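Side-chain contact in fucose-specific lectin (Aleuria aurantia, PDB 6GKE), which binds L-fucose, preferring alpha-1,6-linked core fucose on glycoproteins, through five sites set between neighbouring blades of a six-bladed beta-propeller: residues A12-A17 / R21-Y26. The protein carries 1 engineered substitution. Residues are numbered along the deposited sequence; the frame is centred on the assembly and turned at random. Where two conformers were deposited one is given.
Sequences AISWAA and RQQRVY. With FUC (alpha-L-fucopyranose), chain C.
Trp15 and Arg24 meet on one face of an antiparallel beta hairpin, the first two strands of a propeller blade, and illustrate how a sugar-binding arginine is held by protein on several sides. Two hydrogen-bonded pairs, Ile13 with Arg24 and Trp15 with Gln22, are each closed by two backbone N-H···O=C hydrogen bonds. The arginine chain turns about its CB-CG bond (chi2 -70°), and the indole brings its CH2 corner over the centre of the guanidinium face, Trp15 CH2 3.6 Å from Arg24 CZ, the two planes 55° apart. Gln22 CB covers a face of the Trp15 indole, 3.7 Å from the centroid of the six-membered ring. Every guanidinium nitrogen of Arg24 is engaged. Arg24 NH1 donates to Gln22 OE1 (2.8 Å), on a lone pair in the amide plane, and to the backbone Gln23 O at 2.9 Å, reached from above its carbonyl plane. NE and NH2 turn to the fucose, which Glu36 and Trp97 also bind, NH2 keeping a weak second bond to Gln22 OE1. On the other face of the sheet, in the conformer described, one of two, extended Arg21 sends NE to Ser14 OG, nearly straight at 175°; Ser271 also bonds this hydroxyl, while Gln23 OE1 is taken by Ser277 and Asn269, tying the hairpin to the adjoining blade. At the sugar itself, Arg24 NE reaches fucose O4 at 2.8 Å, and Arg24 NH2 grips the ring oxygen O5 at 2.9 Å.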
ATOM      1  N   ALA A  12      10.332  -0.456  16.936  1.00  5.02           N
ATOM      2  CA  ALA A  12      10.534   0.790  17.657  1.00  5.32           C
ATOM      3  C   ALA A  12      11.274   0.545  18.969  1.00  5.15           C
ATOM      4  O   ALA A  12      11.085  -0.478  19.621  1.00  5.81           O
ATOM      5  CB  ALA A  12       9.209   1.455  17.919  1.00  6.15           C
ATOM      6  N   ILE A  13      12.067   1.547  19.359  1.00  5.20           N
ATOM      7  CA  ILE A  13      12.846   1.539  20.596  1.00  5.18           C
ATOM      8  C   ILE A  13      12.767   2.932  21.232  1.00  5.21           C
ATOM      9  O   ILE A  13      12.459   3.925  20.573  1.00  5.54           O
ATOM     10  CB  ILE A  13      14.314   1.130  20.347  1.00  5.62           C
ATOM     11  CG1 ILE A  13      14.980   2.058  19.326  1.00  5.89           C
ATOM     12  CG2 ILE A  13      14.411  -0.338  19.956  1.00  6.20           C
ATOM     13  CD1 ILE A  13      16.464   1.846  19.130  1.00  6.34           C
ATOM     14  N   SER A  14      13.093   2.980  22.522  1.00  5.47           N
ATOM     15  CA  SER A  14      13.059   4.211  23.291  1.00  6.03           C
ATOM     16  C   SER A  14      14.046   4.082  24.448  1.00  6.10           C
ATOM     17  O   SER A  14      14.201   2.987  24.999  1.00  6.95           O
ATOM     18  CB  SER A  14      11.652   4.471  23.798  1.00  6.94           C
ATOM     19  OG  SER A  14      11.530   5.705  24.490  1.00  7.88           O
ATOM     20  N   TRP A  15      14.674   5.195  24.828  1.00  6.43           N
ATOM     21  CA  TRP A  15      15.501   5.213  26.022  1.00  6.96           C
ATOM     22  C   TRP A  15      15.453   6.595  26.669  1.00  7.83           C
ATOM     23  O   TRP A  15      15.271   7.610  26.007  1.00  8.48           O
ATOM     24  CB  TRP A  15      16.943   4.760  25.746  1.00  7.30           C
ATOM     25  CG  TRP A  15      17.747   5.626  24.826  1.00  7.40           C
ATOM     26  CD1 TRP A  15      18.639   6.599  25.174  1.00  8.02           C
ATOM     27  CD2 TRP A  15      17.791   5.548  23.391  1.00  7.16           C
ATOM     28  NE1 TRP A  15      19.214   7.140  24.058  1.00  8.19           N
ATOM     29  CE2 TRP A  15      18.716   6.517  22.948  1.00  7.58           C
ATOM     30  CE3 TRP A  15      17.125   4.773  22.431  1.00  7.07           C
ATOM     31  CZ2 TRP A  15      18.992   6.728  21.598  1.00  7.76           C
ATOM     32  CZ3 TRP A  15      17.397   4.982  21.096  1.00  7.36           C
ATOM     33  CH2 TRP A  15      18.323   5.944  20.687  1.00  7.64           C
ATOM     34  N   ALA A  16      15.628   6.601  27.989  1.00  9.47           N
ATOM     35  CA  ALA A  16      15.695   7.829  28.760  1.00 11.30           C
ATOM     36  C   ALA A  16      16.994   8.575  28.426  1.00 13.98           C
ATOM     37  O   ALA A  16      18.024   7.949  28.228  1.00 16.19           O
ATOM     38  CB  ALA A  16      15.602   7.506  30.229  1.00 12.73           C
ATOM     39  N   ALA A  17      16.914   9.910  28.348  1.00 15.85           N
ATOM     40  CA  ALA A  17      18.054  10.766  28.016  1.00 17.68           C
ATOM     41  C   ALA A  17      17.856  12.154  28.638  1.00 19.95           C
ATOM     42  O   ALA A  17      16.748  12.698  28.660  1.00 21.62           O
ATOM     43  CB  ALA A  17      18.232  10.846  26.518  1.00 18.23           C
ATOM     44  N   ARG A  21      13.846  12.031  26.387  0.70 11.67           N
ATOM     45  CA  ARG A  21      13.544  10.680  25.847  0.70 10.38           C
ATOM     46  C   ARG A  21      13.869  10.561  24.352  0.70  9.50           C
ATOM     47  O   ARG A  21      13.265  11.264  23.518  0.70 10.32           O
ATOM     48  CB  ARG A  21      12.054  10.375  25.977  0.70  9.87           C
ATOM     49  CG  ARG A  21      11.623   9.066  25.335  0.70  9.68           C
ATOM     50  CD  ARG A  21      10.121   9.078  25.212  0.70  9.96           C
ATOM     51  NE  ARG A  21       9.603   7.837  24.675  0.70  9.80           N
ATOM     52  CZ  ARG A  21       8.348   7.656  24.290  0.70  9.74           C
ATOM     53  NH1 ARG A  21       7.505   8.675  24.284  0.70 10.45           N
ATOM     54  NH2 ARG A  21       7.941   6.453  23.935  0.70 10.51           N
ATOM     55  N   GLN A  22      14.705   9.574  24.003  1.00  7.74           N
ATOM     56  CA  GLN A  22      15.065   9.342  22.611  1.00  7.15           C
ATOM     57  C   GLN A  22      14.261   8.147  22.099  1.00  6.73           C
ATOM     58  O   GLN A  22      14.175   7.120  22.765  1.00  7.81           O
ATOM     59  CB  GLN A  22      16.559   9.056  22.487  1.00  7.53           C
ATOM     60  CG  GLN A  22      17.432  10.280  22.717  1.00  8.15           C
ATOM     61  CD  GLN A  22      17.337  11.307  21.613  1.00  8.32           C
ATOM     62  OE1 GLN A  22      17.179  10.978  20.441  1.00  8.83           O
ATOM     63  NE2 GLN A  22      17.454  12.577  21.966  1.00  9.76           N
ATOM     64  N   GLN A  23      13.680   8.300  20.909  1.00  6.13           N
ATOM     65  CA  GLN A  23      12.977   7.219  20.246  1.00  5.78           C
ATOM     66  C   GLN A  23      13.580   7.004  18.861  1.00  5.53           C
ATOM     67  O   GLN A  23      13.998   7.959  18.196  1.00  5.82           O
ATOM     68  CB  GLN A  23      11.492   7.531  20.063  1.00  5.97           C
ATOM     69  CG  GLN A  23      10.730   7.700  21.362  1.00  6.47           C
ATOM     70  CD  GLN A  23       9.276   7.960  21.060  1.00  6.42           C
ATOM     71  OE1 GLN A  23       8.528   7.053  20.688  1.00  6.75           O
ATOM     72  NE2 GLN A  23       8.871   9.211  21.212  1.00  7.50           N
ATOM     73  N   ARG A  24      13.571   5.747  18.411  1.00  5.30           N
ATOM     74  CA  ARG A  24      13.858   5.430  17.026  1.00  5.31           C
ATOM     75  C   ARG A  24      12.769   4.479  16.537  1.00  5.07           C
ATOM     76  O   ARG A  24      12.333   3.598  17.267  1.00  5.62           O
ATOM     77  CB  ARG A  24      15.227   4.767  16.845  1.00  5.62           C
ATOM     78  CG  ARG A  24      16.404   5.535  17.432  1.00  5.77           C
ATOM     79  CD  ARG A  24      16.727   6.806  16.671  1.00  5.87           C
ATOM     80  NE  ARG A  24      17.885   7.517  17.209  1.00  6.23           N
ATOM     81  CZ  ARG A  24      17.846   8.436  18.174  1.00  6.49           C
ATOM     82  NH1 ARG A  24      16.691   8.816  18.699  1.00  7.08           N
ATOM     83  NH2 ARG A  24      18.973   8.967  18.616  1.00  7.38           N
ATOM     84  N   VAL A  25      12.347   4.674  15.288  1.00  5.12           N
ATOM     85  CA  VAL A  25      11.394   3.778  14.664  1.00  5.23           C
ATOM     86  C   VAL A  25      11.950   3.381  13.295  1.00  5.08           C
ATOM     87  O   VAL A  25      12.551   4.195  12.596  1.00  5.81           O
ATOM     88  CB  VAL A  25       9.977   4.386  14.614  1.00  6.45           C
ATOM     89  CG1 VAL A  25       9.911   5.677  13.832  1.00  7.26           C
ATOM     90  CG2 VAL A  25       8.942   3.393  14.114  1.00  6.97           C
ATOM     91  N   TYR A  26      11.757   2.097  12.967  1.00  4.76           N
ATOM     92  CA  TYR A  26      12.279   1.449  11.775  1.00  4.91           C
ATOM     93  C   TYR A  26      11.105   0.960  10.935  1.00  4.94           C
ATOM     94  O   TYR A  26      10.138   0.394  11.457  1.00  5.26           O
ATOM     95  CB  TYR A  26      13.212   0.284  12.140  1.00  5.00           C
ATOM     96  CG  TYR A  26      14.349   0.768  12.993  1.00  4.94           C
ATOM     97  CD1 TYR A  26      15.438   1.408  12.429  1.00  5.18           C
ATOM     98  CD2 TYR A  26      14.268   0.719  14.374  1.00  5.15           C
ATOM     99  CE1 TYR A  26      16.434   1.964  13.211  1.00  5.27           C
ATOM    100  CE2 TYR A  26      15.254   1.269  15.173  1.00  5.30           C
ATOM    101  CZ  TYR A  26      16.330   1.910  14.591  1.00  5.09           C
ATOM    102  OH  TYR A  26      17.264   2.504  15.384  1.00  5.60           O
TER
HETATM  103  C1  FUC C 401      21.576   9.019  15.942  1.00 10.43           C
HETATM  104  C2  FUC C 401      21.078   8.383  14.659  1.00  8.93           C
HETATM  105  C3  FUC C 401      21.610   6.959  14.520  1.00  7.56           C
HETATM  106  C4  FUC C 401      21.307   6.154  15.774  1.00  6.78           C
HETATM  107  C5  FUC C 401      21.878   6.884  16.985  1.00  7.33           C
HETATM  108  C6  FUC C 401      21.595   6.180  18.304  1.00  7.62           C
HETATM  109  O1  FUC C 401      22.971   9.242  15.791  1.00 14.35           O
HETATM  110  O2  FUC C 401      21.527   9.166  13.546  1.00 12.06           O
HETATM  111  O3  FUC C 401      21.073   6.346  13.343  1.00  7.31           O
HETATM  112  O4  FUC C 401      19.898   5.993  15.967  1.00  6.67           O
HETATM  113  O5  FUC C 401      21.292   8.185  17.058  1.00  8.17           O
HETATM  114  O   HOH W   1      14.489  10.871  29.591  1.00 27.61           O